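Local coordinates for amidohydrolase 3 domain-containing protein (Pyrococcus horikoshii, PDB 3IGH), which has no established function but probably acts as a metal-dependent amidohydrolase that cleaves carbon-nitrogen bonds other than peptide bonds, at residues 29-34 / 457-462; 126-131 / 142-147; 312-317 / 337-342; 410-415 / 434-439. All coordinates share one frame; numbering follows the deposited sequence.

Contact 1 of 4, residues 29-34 / 457-462; sequences GKVIYA and GKLEPG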
loop_
_atom_site.group_PDB
_atom_site.type_symbol
_atom_site.label_atom_id
_atom_site.label_comp_id
_atom_site.label_asym_id
_atom_site.label_seq_id
_atom_site.Cartn_x
_atom_site.Cartn_y
_atom_site.Cartn_z
ATOM N N GLY A 29 10.870 -7.043 -13.740
ATOM C CA GLY A 29 10.332 -8.113 -12.910
ATOM C C GLY A 29 9.148 -8.858 -13.490
ATOM O O GLY A 29 8.532 -9.654 -12.791
ATOM N N LYS A 30 8.818 -8.607 -14.756
ATOM C CA LYS A 30 7.721 -9.326 -15.420
ATOM C C LYS A 30 8.146 -9.976 -16.733
ATOM O O LYS A 30 8.943 -9.410 -17.469
ATOM C CB LYS A 30 6.521 -8.403 -15.653
ATOM C CG LYS A 30 5.731 -8.081 -14.384
ATOM C CD LYS A 30 4.290 -7.723 -14.705
ATOM C CE LYS A 30 3.438 -7.661 -13.442
ATOM N NZ LYS A 30 1.989 -7.570 -13.770
ATOM N N VAL A 31 7.610 -11.165 -17.007
ATOM C CA VAL A 31 7.829 -11.863 -18.275
ATOM C C VAL A 31 7.058 -11.143 -19.385
ATOM O O VAL A 31 5.867 -10.860 -19.240
ATOM C CB VAL A 31 7.377 -13.348 -18.190
ATOM C CG1 VAL A 31 7.439 -14.025 -19.557
ATOM C CG2 VAL A 31 8.221 -14.121 -17.145
ATOM N N ILE A 32 7.734 -10.820 -20.483
ATOM C CA ILE A 32 7.045 -10.172 -21.615
ATOM C C ILE A 32 7.051 -10.989 -22.907
ATOM O O ILE A 32 6.233 -10.766 -23.808
ATOM C CB ILE A 32 7.536 -8.728 -21.845
ATOM C CG1 ILE A 32 9.039 -8.686 -22.109
ATOM C CG2 ILE A 32 7.200 -7.870 -20.638
ATOM C CD1 ILE A 32 9.490 -7.419 -22.808
ATOM N N TYR A 33 7.975 -11.943 -22.980
ATOM C CA TYR A 33 8.005 -12.931 -24.041
ATOM C C TYR A 33 8.448 -14.281 -23.470
ATOM O O TYR A 33 9.374 -14.346 -22.668
ATOM C CB TYR A 33 8.932 -12.488 -25.189
ATOM C CG TYR A 33 9.078 -13.523 -26.287
ATOM C CD1 TYR A 33 8.081 -13.695 -27.249
ATOM C CD2 TYR A 33 10.209 -14.338 -26.357
ATOM C CE1 TYR A 33 8.205 -14.654 -28.248
ATOM C CE2 TYR A 33 10.345 -15.296 -27.351
ATOM C CZ TYR A 33 9.339 -15.452 -28.290
ATOM O OH TYR A 33 9.476 -16.405 -29.274
ATOM N N ALA A 34 7.748 -15.339 -23.875
ATOM C CA ALA A 34 8.137 -16.715 -23.583
ATOM C C ALA A 34 8.042 -17.480 -24.893
ATOM O O ALA A 34 6.958 -17.571 -25.473
ATOM C CB ALA A 34 7.195 -17.339 -22.544
ATOM N N GLY A 457 3.065 -17.404 -10.464
ATOM C CA GLY A 457 2.874 -18.853 -10.488
ATOM C C GLY A 457 3.182 -19.516 -11.817
ATOM O O GLY A 457 3.389 -20.733 -11.870
ATOM N N LYS A 458 3.189 -18.715 -12.884
ATOM C CA LYS A 458 3.567 -19.182 -14.220
ATOM C C LYS A 458 4.663 -18.281 -14.787
ATOM O O LYS A 458 4.898 -17.188 -14.275
ATOM C CB LYS A 458 2.357 -19.189 -15.157
ATOM C CG LYS A 458 1.319 -20.267 -14.861
ATOM C CD LYS A 458 0.236 -20.284 -15.937
ATOM C CE LYS A 458 -0.958 -21.136 -15.532
ATOM N NZ LYS A 458 -0.662 -22.595 -15.508
ATOM N N LEU A 459 5.353 -18.735 -15.830
ATOM C CA LEU A 459 6.363 -17.868 -16.459
ATOM C C LEU A 459 5.926 -17.507 -17.878
ATOM O O LEU A 459 6.725 -17.460 -18.813
ATOM C CB LEU A 459 7.778 -18.472 -16.387
ATOM C CG LEU A 459 8.424 -18.615 -15.000
ATOM C CD1 LEU A 459 9.665 -19.509 -15.060
ATOM C CD2 LEU A 459 8.763 -17.254 -14.342
ATOM N N GLU A 460 4.627 -17.257 -18.011
ATOM C CA GLU A 460 4.022 -16.792 -19.254
ATOM C C GLU A 460 3.981 -15.264 -19.205
ATOM O O GLU A 460 4.117 -14.694 -18.118
ATOM C CB GLU A 460 2.617 -17.385 -19.392
ATOM C CG GLU A 460 2.632 -18.879 -19.709
ATOM C CD GLU A 460 1.297 -19.571 -19.473
ATOM O OE1 GLU A 460 1.279 -20.822 -19.484
ATOM O OE2 GLU A 460 0.272 -18.880 -19.278
ATOM N N PRO A 461 3.845 -14.595 -20.377
ATOM C CA PRO A 461 3.701 -13.127 -20.419
ATOM C C PRO A 461 2.627 -12.560 -19.478
ATOM O O PRO A 461 1.525 -13.100 -19.393
ATOM C CB PRO A 461 3.339 -12.856 -21.886
ATOM C CG PRO A 461 4.015 -13.956 -22.630
ATOM C CD PRO A 461 3.880 -15.169 -21.740
ATOM N N GLY A 462 2.975 -11.493 -18.758
ATOM C CA GLY A 462 2.069 -10.881 -17.788
ATOM C C GLY A 462 2.384 -11.275 -16.351
ATOM O O GLY A 462 2.068 -10.540 -15.414
#
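Val31 forms the apolar centre of this contact, with CG2 lying 4.2 Å from CD2 of Leu459 and CG1 beside CD of Pro461. The setting is the small beta domain that accompanies the barrel in many amidohydrolases: strand 30-35 is the outermost strand, within this chain, of a four-stranded sheet, and the loop 457-462, from the far end of the chain, passes against it. With CG1 anti to the backbone N (chi1 173°), the valine lays that methyl on the loop backbone, 3.6 Å from Leu459 O. An alanine here would lack both methyls and is likely to open a gap between strand and loop, depriving Leu459 CD2 of its apolar partner. Ala34 extends the apolar patch, its CB 4.0 Å from Pro461 CD. Between these methyls Leu459 O is buried with no polar partner in the model. Ile32 and Tyr33 both oppose Val25 in a classic beta bulge; Ile32 packs on Ser27 and Tyr33 on Leu46, both of the second subunit.

Toward the polar edge, Val31 O takes a fairly straight hydrogen bond from Gly462 N (3.0 Å, 163° at the hydrogen) and a CA-H...O contact from Pro461. Lys30, weakly ion-paired with Asp455, stretches alongside until its NZ makes a weak hydrogen bond to Gly462 O at 3.4 Å.

Contact 2 of 4, residues 126-131 / 142-147; sequences DKPVFI and NDKMLE. With SO4 (sulfate ion), chain M.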
loop_
_atom_site.group_PDB
_atom_site.type_symbol
_atom_site.label_atom_id
_atom_site.label_comp_id
_atom_site.label_asym_id
_atom_site.label_seq_id
_atom_site.Cartn_x
_atom_site.Cartn_y
_atom_site.Cartn_z
ATOM N N ASP A 126 22.423 -15.827 32.854
ATOM C CA ASP A 126 22.271 -14.431 33.287
ATOM C C ASP A 126 21.429 -13.580 32.316
ATOM O O ASP A 126 21.676 -12.383 32.126
ATOM C CB ASP A 126 23.659 -13.808 33.524
ATOM C CG ASP A 126 23.610 -12.559 34.406
ATOM O OD1 ASP A 126 22.855 -12.544 35.406
ATOM O OD2 ASP A 126 24.332 -11.589 34.086
ATOM N N LYS A 127 20.430 -14.216 31.707
ATOM C CA LYS A 127 19.552 -13.593 30.715
ATOM C C LYS A 127 18.145 -14.143 30.931
ATOM O O LYS A 127 17.993 -15.214 31.538
ATOM C CB LYS A 127 20.032 -13.922 29.295
ATOM C CG LYS A 127 21.287 -13.182 28.851
ATOM C CD LYS A 127 21.700 -13.579 27.447
ATOM C CE LYS A 127 22.878 -12.748 26.959
ATOM N NZ LYS A 127 23.203 -13.041 25.533
ATOM N N PRO A 128 17.106 -13.416 30.465
ATOM C CA PRO A 128 15.778 -14.040 30.477
ATOM C C PRO A 128 15.803 -15.283 29.583
ATOM O O PRO A 128 16.351 -15.241 28.474
ATOM C CB PRO A 128 14.868 -12.956 29.881
ATOM C CG PRO A 128 15.628 -11.678 30.066
ATOM C CD PRO A 128 17.060 -12.045 29.923
ATOM N N VAL A 129 15.274 -16.383 30.113
ATOM C CA VAL A 129 15.256 -17.686 29.437
ATOM C C VAL A 129 13.824 -18.189 29.420
ATOM O O VAL A 129 13.153 -18.187 30.447
ATOM C CB VAL A 129 16.170 -18.731 30.162
ATOM C CG1 VAL A 129 15.966 -20.146 29.602
ATOM C CG2 VAL A 129 17.618 -18.347 30.026
ATOM N N PHE A 130 13.361 -18.607 28.244
ATOM C CA PHE A 130 12.035 -19.183 28.080
ATOM C C PHE A 130 12.193 -20.418 27.185
ATOM O O PHE A 130 12.618 -20.297 26.033
ATOM C CB PHE A 130 11.108 -18.150 27.430
ATOM C CG PHE A 130 9.670 -18.587 27.335
ATOM C CD1 PHE A 130 8.792 -18.341 28.379
ATOM C CD2 PHE A 130 9.189 -19.229 26.191
ATOM C CE1 PHE A 130 7.464 -18.724 28.305
ATOM C CE2 PHE A 130 7.857 -19.622 26.110
ATOM C CZ PHE A 130 6.991 -19.363 27.165
ATOM N N ILE A 131 11.895 -21.603 27.716
ATOM C CA ILE A 131 12.152 -22.843 26.954
ATOM C C ILE A 131 10.923 -23.724 26.769
ATOM O O ILE A 131 10.325 -24.209 27.733
ATOM C CB ILE A 131 13.372 -23.664 27.489
ATOM C CG1 ILE A 131 13.211 -24.047 28.971
ATOM C CG2 ILE A 131 14.669 -22.897 27.274
ATOM C CD1 ILE A 131 14.184 -25.141 29.434
ATOM N N ASN A 142 13.032 -18.832 33.659
ATOM C CA ASN A 142 13.760 -18.350 34.835
ATOM C C ASN A 142 13.162 -17.052 35.426
ATOM O O ASN A 142 12.165 -16.528 34.900
ATOM C CB ASN A 142 15.281 -18.259 34.576
ATOM C CG ASN A 142 15.693 -17.135 33.616
ATOM O OD1 ASN A 142 14.891 -16.295 33.178
ATOM N ND2 ASN A 142 16.982 -17.125 33.290
ATOM N N ASP A 143 13.760 -16.563 36.518
ATOM C CA ASP A 143 13.299 -15.359 37.232
ATOM C C ASP A 143 13.159 -14.132 36.335
ATOM O O ASP A 143 12.116 -13.470 36.340
ATOM C CB ASP A 143 14.255 -15.015 38.386
ATOM C CG ASP A 143 14.110 -15.949 39.578
ATOM O OD1 ASP A 143 15.079 -16.075 40.355
ATOM O OD2 ASP A 143 13.031 -16.549 39.749
ATOM N N LYS A 144 14.208 -13.851 35.564
ATOM C CA LYS A 144 14.262 -12.672 34.699
ATOM C C LYS A 144 13.156 -12.655 33.643
ATOM O O LYS A 144 12.570 -11.607 33.349
ATOM C CB LYS A 144 15.622 -12.582 34.015
ATOM C CG LYS A 144 16.760 -12.143 34.931
ATOM C CD LYS A 144 18.037 -11.925 34.136
ATOM C CE LYS A 144 19.115 -11.246 34.976
ATOM N NZ LYS A 144 19.668 -12.150 36.024
ATOM N N MET A 145 12.870 -13.825 33.082
ATOM C CA MET A 145 11.836 -13.945 32.071
ATOM C C MET A 145 10.468 -13.812 32.717
ATOM O O MET A 145 9.569 -13.185 32.151
ATOM C CB MET A 145 11.962 -15.289 31.349
ATOM C CG MET A 145 11.040 -15.430 30.142
ATOM S SD MET A 145 11.556 -14.399 28.758
ATOM C CE MET A 145 9.995 -14.320 27.895
ATOM N N LEU A 146 10.314 -14.387 33.912
ATOM C CA LEU A 146 9.042 -14.306 34.632
ATOM C C LEU A 146 8.723 -12.868 35.061
ATOM O O LEU A 146 7.552 -12.485 35.136
ATOM C CB LEU A 146 9.034 -15.245 35.844
ATOM C CG LEU A 146 8.959 -16.753 35.554
ATOM C CD1 LEU A 146 9.007 -17.555 36.858
ATOM C CD2 LEU A 146 7.719 -17.102 34.758
ATOM N N GLU A 147 9.773 -12.093 35.344
ATOM C CA GLU A 147 9.636 -10.665 35.628
ATOM C C GLU A 147 9.060 -9.937 34.417
ATOM O O GLU A 147 8.099 -9.172 34.549
ATOM C CB GLU A 147 10.987 -10.056 36.020
ATOM C CG GLU A 147 10.927 -8.569 36.391
ATOM C CD GLU A 147 10.022 -8.286 37.589
ATOM O OE1 GLU A 147 10.059 -9.063 38.568
ATOM O OE2 GLU A 147 9.281 -7.279 37.552
HETATM S S SO4 M . 24.639 -11.436 22.888
HETATM O O1 SO4 M . 25.762 -10.833 23.601
HETATM O O2 SO4 M . 24.685 -12.885 23.050
HETATM O O3 SO4 M . 23.387 -10.924 23.435
HETATM O O4 SO4 M . 24.722 -11.106 21.467
#
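Asp126 opens the segment with a salt bridge, its OD1 3.3 Å from NZ of Lys144 and met from above the carboxylate plane. The lysine belongs to the first turn of helix 143-149, which follows a beta hairpin made of strands 129-133 and 138-141; the contact joins the start of that hairpin to the N-terminus of the helix, with Asn142 as N-cap. The extended side chain of Lys127 carries NZ to a hydrogen bond with Gly100 O and a weak one with a sulfate, probably from the crystallisation liquor. Its backbone O is what faces the helix: Asn142 ND2 donates to it over 2.8 Å, almost perfectly straight at 178°, with that oxygen in the plane of the Asn142 amide.

Pro128 follows, packed by CA against Lys144 CB and by CB against the sulfur of Met145. At Val129 the backbone N gives its hydrogen to Asn142 OD1 (3.1 Å) from above the carbonyl plane, while Met145 N approaches the same oxygen nearly in line with its C=O, the capping bond. Asn142 can do both because its CG lies between the backbone N and the carbonyl carbon (chi1 70°). Held at both ends, and with ND2 also bonded to Leu122 O, the amide is probably fixed in rotation. Val129 O in turn accepts from Asn142 N, so backbone and side chain of one residue grip the strand. Phe130 completes the walk, its CB 3.8 Å from Met145 CG, a carbon that also lies at the edge of the phenyl ring.

Contact 3 of 4, residues 312-317 / 337-342; sequences AIHAIG and IEHASL. With SO4 (sulfate ion), chain B.
His314 and His339 turn their imidazoles obliquely to one another, planes at 55° and centroids 4.9 Å apart, and converge on one sulfate, an ion probably from the crystallisation liquor. His314 ND1 donates to sulfate O4 at 2.8 Å, almost straight at 172°, with the ion at the edge of the ring. CG anti to the backbone N (chi1 166°) aims that edge at the ion, while NE2 is tied to Gly267 O. His339 NE2 reaches sulfate O2 at 2.9 Å, again at the ring edge, and makes a weaker bond to O4. Over one face of His339 lies Ile316, whose CD1 is 4.0 Å from the ring centroid in a CH-pi contact. A leucine in place of His339 would carry no ring nitrogen and is likely to cost the anion this donor and leave Ile316 without its aromatic face.

His67 and Lys262 also bind the sulfate. Glu338, its chain bent beyond CG, stands in the second shell: OE1 accepts from His67 ND1 and OE2 pairs with Arg336, while Ala312 CB lies 3.5 Å from OE2. Parallel strand pairing underlies all this, with Glu338 N bonded to Ile313 O (2.9 Å) and Ala315 N to Glu338 O (3.1 Å). Such a cluster at the C-terminal ends of barrel strands is where amidohydrolases place their active site, consistent with that role here. Ile313 and Ile337 point the other way, packing under helix 318-331, while strands 256-264 and 357-360 flank the pair.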
loop_
_atom_site.group_PDB
_atom_site.type_symbol
_atom_site.label_atom_id
_atom_site.label_comp_id
_atom_site.label_asym_id
_atom_site.label_seq_id
_atom_site.Cartn_x
_atom_site.Cartn_y
_atom_site.Cartn_z
ATOM N N ALA A 312 -9.293 -16.202 5.308
ATOM C CA ALA A 312 -8.775 -17.557 5.447
ATOM C C ALA A 312 -9.227 -18.129 6.768
ATOM O O ALA A 312 -9.063 -17.504 7.813
ATOM C CB ALA A 312 -7.236 -17.578 5.363
ATOM N N ILE A 313 -9.807 -19.324 6.713
ATOM C CA ILE A 313 -10.286 -19.984 7.916
ATOM C C ILE A 313 -9.581 -21.330 8.130
ATOM O O ILE A 313 -9.665 -22.226 7.292
ATOM C CB ILE A 313 -11.826 -20.202 7.886
ATOM C CG1 ILE A 313 -12.558 -18.876 7.580
ATOM C CG2 ILE A 313 -12.283 -20.773 9.221
ATOM C CD1 ILE A 313 -14.100 -18.955 7.633
ATOM N N HIS A 314 -8.901 -21.448 9.261
ATOM C CA HIS A 314 -8.341 -22.718 9.740
ATOM C C HIS A 314 -9.490 -23.676 10.062
ATOM O O HIS A 314 -10.362 -23.354 10.876
ATOM C CB HIS A 314 -7.508 -22.406 10.990
ATOM C CG HIS A 314 -7.120 -23.596 11.824
ATOM N ND1 HIS A 314 -5.803 -23.901 12.100
ATOM C CD2 HIS A 314 -7.863 -24.501 12.508
ATOM C CE1 HIS A 314 -5.752 -24.959 12.888
ATOM N NE2 HIS A 314 -6.989 -25.352 13.141
ATOM N N ALA A 315 -9.478 -24.847 9.430
ATOM C CA ALA A 315 -10.398 -25.942 9.775
ATOM C C ALA A 315 -9.687 -27.282 9.611
ATOM O O ALA A 315 -9.397 -27.697 8.498
ATOM C CB ALA A 315 -11.650 -25.897 8.904
ATOM N N ILE A 316 -9.411 -27.949 10.726
ATOM C CA ILE A 316 -8.727 -29.243 10.694
ATOM C C ILE A 316 -9.758 -30.384 10.763
ATOM O O ILE A 316 -9.795 -31.248 9.889
ATOM C CB ILE A 316 -7.615 -29.303 11.787
ATOM C CG1 ILE A 316 -6.468 -28.375 11.375
ATOM C CG2 ILE A 316 -7.068 -30.726 11.966
ATOM C CD1 ILE A 316 -5.261 -28.359 12.307
ATOM N N GLY A 317 -10.615 -30.361 11.779
ATOM C CA GLY A 317 -11.637 -31.400 11.944
ATOM C C GLY A 317 -12.738 -31.300 10.907
ATOM O O GLY A 317 -12.927 -30.246 10.283
ATOM N N ILE A 337 -9.776 -22.085 2.799
ATOM C CA ILE A 337 -9.718 -22.908 3.995
ATOM C C ILE A 337 -8.291 -23.422 4.165
ATOM O O ILE A 337 -7.665 -23.859 3.208
ATOM C CB ILE A 337 -10.768 -24.044 3.959
ATOM C CG1 ILE A 337 -12.155 -23.465 4.239
ATOM C CG2 ILE A 337 -10.462 -25.139 4.990
ATOM C CD1 ILE A 337 -13.274 -24.202 3.544
ATOM N N GLU A 338 -7.788 -23.313 5.393
ATOM C CA GLU A 338 -6.451 -23.757 5.741
ATOM C C GLU A 338 -6.525 -25.138 6.381
ATOM O O GLU A 338 -7.388 -25.380 7.237
ATOM C CB GLU A 338 -5.798 -22.768 6.705
ATOM C CG GLU A 338 -5.915 -21.303 6.275
ATOM C CD GLU A 338 -5.420 -21.067 4.853
ATOM O OE1 GLU A 338 -4.223 -21.292 4.585
ATOM O OE2 GLU A 338 -6.236 -20.661 4.002
ATOM N N HIS A 339 -5.611 -26.012 5.940
ATOM C CA HIS A 339 -5.446 -27.407 6.370
ATOM C C HIS A 339 -6.379 -28.383 5.659
ATOM O O HIS A 339 -5.919 -29.234 4.883
ATOM C CB HIS A 339 -5.553 -27.570 7.891
ATOM C CG HIS A 339 -4.488 -26.852 8.659
ATOM N ND1 HIS A 339 -3.385 -27.494 9.179
ATOM C CD2 HIS A 339 -4.373 -25.552 9.022
ATOM C CE1 HIS A 339 -2.626 -26.616 9.810
ATOM N NE2 HIS A 339 -3.201 -25.429 9.726
ATOM N N ALA A 340 -7.679 -28.259 5.939
ATOM C CA ALA A 340 -8.713 -29.172 5.419
ATOM C C ALA A 340 -8.304 -30.636 5.630
ATOM O O ALA A 340 -8.360 -31.459 4.712
ATOM C CB ALA A 340 -9.015 -28.877 3.942
ATOM N N SER A 341 -7.885 -30.939 6.857
ATOM C CA SER A 341 -7.204 -32.197 7.175
ATOM C C SER A 341 -8.114 -33.420 7.118
ATOM O O SER A 341 -7.672 -34.508 6.752
ATOM C CB SER A 341 -6.555 -32.093 8.552
ATOM O OG SER A 341 -5.713 -30.946 8.622
ATOM N N LEU A 342 -9.379 -33.215 7.463
ATOM C CA LEU A 342 -10.395 -34.260 7.462
ATOM C C LEU A 342 -11.601 -33.766 6.671
ATOM O O LEU A 342 -12.304 -32.853 7.117
ATOM C CB LEU A 342 -10.838 -34.554 8.890
ATOM C CG LEU A 342 -10.147 -35.608 9.745
ATOM C CD1 LEU A 342 -11.009 -35.864 10.952
ATOM C CD2 LEU A 342 -9.993 -36.887 8.979
HETATM S S SO4 B . -2.473 -22.488 11.742
HETATM O O1 SO4 B . -1.613 -21.386 11.360
HETATM O O2 SO4 B . -1.764 -23.740 11.523
HETATM O O3 SO4 B . -2.780 -22.383 13.162
HETATM O O4 SO4 B . -3.686 -22.464 10.917
HETATM O O HOH W 1 -11.132 -30.324 7.341
#

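Contact 4 of 4, residues 410-415 / 434-439; sequences LTVDAA and LDIKDA. With SO4 (sulfate ion), chain N.
Val412 CG1 rests 4.1 Å from CB of Ala439 and touches CG1 of Ile436 at 4.4 Å, so a single methyl bridges two residues one turn apart on the second helix. It points there because CG1 stands anti to the backbone N (chi1 171°). One turn further on, Ala415 CB meets the same Ala439 CB at 4.5 Å; small side chains on both helices let the backbones come close. The polar link is at the end of this row: Leu434 N donates to Ala415 O over 3.1 Å in a nearly straight bond of 174°, with CB of the leucine near that oxygen.

What sets up the second helix is Asp435, the N-cap, whose OD1 accepts from Asp438 N at 3.0 Å. Further out, Lys437 NZ lies 2.7 Å from O2 of a sulfate probably from the crystallisation liquor. It also binds Phe15 O and Asn16 OD1, and Asp438 holds Asn16 ND2. Phe397, on strand 395-397, touches Ala415, Leu434 and Ala439 together. Helices packed outside a parallel strand, here the eighth and last of the barrel, are consistent with the outer helical layer of the TIM-barrel fold to which this family belongs.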
loop_
_atom_site.group_PDB
_atom_site.type_symbol
_atom_site.label_atom_id
_atom_site.label_comp_id
_atom_site.label_asym_id
_atom_site.label_seq_id
_atom_site.Cartn_x
_atom_site.Cartn_y
_atom_site.Cartn_z
ATOM N N LEU A 410 10.975 -31.376 0.369
ATOM C CA LEU A 410 10.441 -32.299 1.376
ATOM C C LEU A 410 8.912 -32.371 1.347
ATOM O O LEU A 410 8.336 -33.426 1.593
ATOM C CB LEU A 410 10.932 -31.935 2.781
ATOM C CG LEU A 410 12.437 -31.986 3.067
ATOM C CD1 LEU A 410 12.704 -31.638 4.527
ATOM C CD2 LEU A 410 13.024 -33.360 2.718
ATOM N N THR A 411 8.264 -31.251 1.023
ATOM C CA THR A 411 6.807 -31.205 0.938
ATOM C C THR A 411 6.312 -31.795 -0.378
ATOM O O THR A 411 5.281 -32.475 -0.404
ATOM C CB THR A 411 6.279 -29.761 1.215
ATOM O OG1 THR A 411 6.335 -29.517 2.628
ATOM C CG2 THR A 411 4.844 -29.553 0.722
ATOM N N VAL A 412 7.061 -31.558 -1.461
ATOM C CA VAL A 412 6.790 -32.212 -2.746
ATOM C C VAL A 412 6.853 -33.735 -2.573
ATOM O O VAL A 412 5.944 -34.454 -2.993
ATOM C CB VAL A 412 7.769 -31.752 -3.859
ATOM C CG1 VAL A 412 7.607 -32.600 -5.143
ATOM C CG2 VAL A 412 7.545 -30.274 -4.191
ATOM N N ASP A 413 7.904 -34.209 -1.908
ATOM C CA ASP A 413 8.071 -35.643 -1.678
ATOM C C ASP A 413 6.905 -36.248 -0.894
ATOM O O ASP A 413 6.433 -37.343 -1.216
ATOM C CB ASP A 413 9.386 -35.928 -0.969
ATOM C CG ASP A 413 9.793 -37.393 -1.084
ATOM O OD1 ASP A 413 9.793 -37.928 -2.209
ATOM O OD2 ASP A 413 10.109 -38.013 -0.055
ATOM N N ALA A 414 6.439 -35.512 0.116
ATOM C CA ALA A 414 5.309 -35.917 0.944
ATOM C C ALA A 414 4.028 -36.081 0.134
ATOM O O ALA A 414 3.289 -37.037 0.332
ATOM C CB ALA A 414 5.113 -34.922 2.076
ATOM N N ALA A 415 3.772 -35.156 -0.784
ATOM C CA ALA A 415 2.588 -35.231 -1.633
ATOM C C ALA A 415 2.667 -36.359 -2.651
ATOM O O ALA A 415 1.659 -36.999 -2.953
ATOM C CB ALA A 415 2.360 -33.904 -2.347
ATOM N N LEU A 434 0.020 -37.907 -5.374
ATOM C CA LEU A 434 0.008 -37.066 -6.572
ATOM C C LEU A 434 1.242 -37.375 -7.400
ATOM O O LEU A 434 2.238 -37.857 -6.866
ATOM C CB LEU A 434 0.005 -35.575 -6.202
ATOM C CG LEU A 434 -1.124 -35.009 -5.333
ATOM C CD1 LEU A 434 -1.044 -33.493 -5.312
ATOM C CD2 LEU A 434 -2.476 -35.447 -5.843
ATOM N N ASP A 435 1.196 -37.098 -8.697
ATOM C CA ASP A 435 2.423 -37.172 -9.481
ATOM C C ASP A 435 3.204 -35.864 -9.329
ATOM O O ASP A 435 2.655 -34.863 -8.853
ATOM C CB ASP A 435 2.160 -37.549 -10.948
ATOM C CG ASP A 435 1.202 -36.605 -11.652
ATOM O OD1 ASP A 435 1.248 -35.376 -11.424
ATOM O OD2 ASP A 435 0.399 -37.104 -12.468
ATOM N N ILE A 436 4.474 -35.875 -9.729
ATOM C CA ILE A 436 5.350 -34.719 -9.532
ATOM C C ILE A 436 4.859 -33.439 -10.234
ATOM O O ILE A 436 4.949 -32.361 -9.653
ATOM C CB ILE A 436 6.843 -35.048 -9.844
ATOM C CG1 ILE A 436 7.756 -33.932 -9.323
ATOM C CG2 ILE A 436 7.059 -35.363 -11.343
ATOM C CD1 ILE A 436 9.102 -34.419 -8.851
ATOM N N LYS A 437 4.301 -33.571 -11.440
ATOM C CA LYS A 437 3.747 -32.427 -12.176
ATOM C C LYS A 437 2.634 -31.706 -11.421
ATOM O O LYS A 437 2.614 -30.476 -11.373
ATOM C CB LYS A 437 3.176 -32.858 -13.527
ATOM C CG LYS A 437 4.111 -32.776 -14.714
ATOM C CD LYS A 437 3.350 -32.279 -15.946
ATOM C CE LYS A 437 1.966 -32.930 -16.089
ATOM N NZ LYS A 437 0.903 -31.936 -16.446
ATOM N N ASP A 438 1.696 -32.475 -10.863
ATOM C CA ASP A 438 0.596 -31.914 -10.082
ATOM C C ASP A 438 1.070 -31.320 -8.756
ATOM O O ASP A 438 0.489 -30.347 -8.276
ATOM C CB ASP A 438 -0.483 -32.961 -9.811
ATOM C CG ASP A 438 -1.274 -33.331 -11.056
ATOM O OD1 ASP A 438 -1.132 -32.658 -12.097
ATOM O OD2 ASP A 438 -2.048 -34.306 -10.988
ATOM N N ALA A 439 2.101 -31.918 -8.163
ATOM C CA ALA A 439 2.704 -31.377 -6.946
ATOM C C ALA A 439 3.382 -30.029 -7.198
ATOM O O ALA A 439 3.198 -29.082 -6.417
ATOM C CB ALA A 439 3.685 -32.384 -6.321
HETATM S S SO4 N . -0.490 -31.676 -20.262
HETATM O O1 SO4 N . -0.446 -32.852 -21.126
HETATM O O2 SO4 N . 0.335 -31.923 -19.085
HETATM O O3 SO4 N . 0.035 -30.528 -20.990
HETATM O O4 SO4 N . -1.869 -31.411 -19.857
#

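In the fold
Contact 1 spans nearly the whole chain, bringing parts near both ends of the chain together in the small beta domain, and the other three follow in series between its segments. Contact 2 lies on the opposite side of the chain's centre, 51 Å from contact 1 between centres, in a separate six-stranded sheet region. Contact 3 is the most central, 13 Å from the chain's centre, among the barrel strands where the active site is expected. Contact 4 is 20 Å from it, centre to centre, in the surrounding helices; its helix 436-450 leads into the loop of contact 1, about 9 Å away at the nearest atoms. The barrel thus stands between two peripheral beta regions.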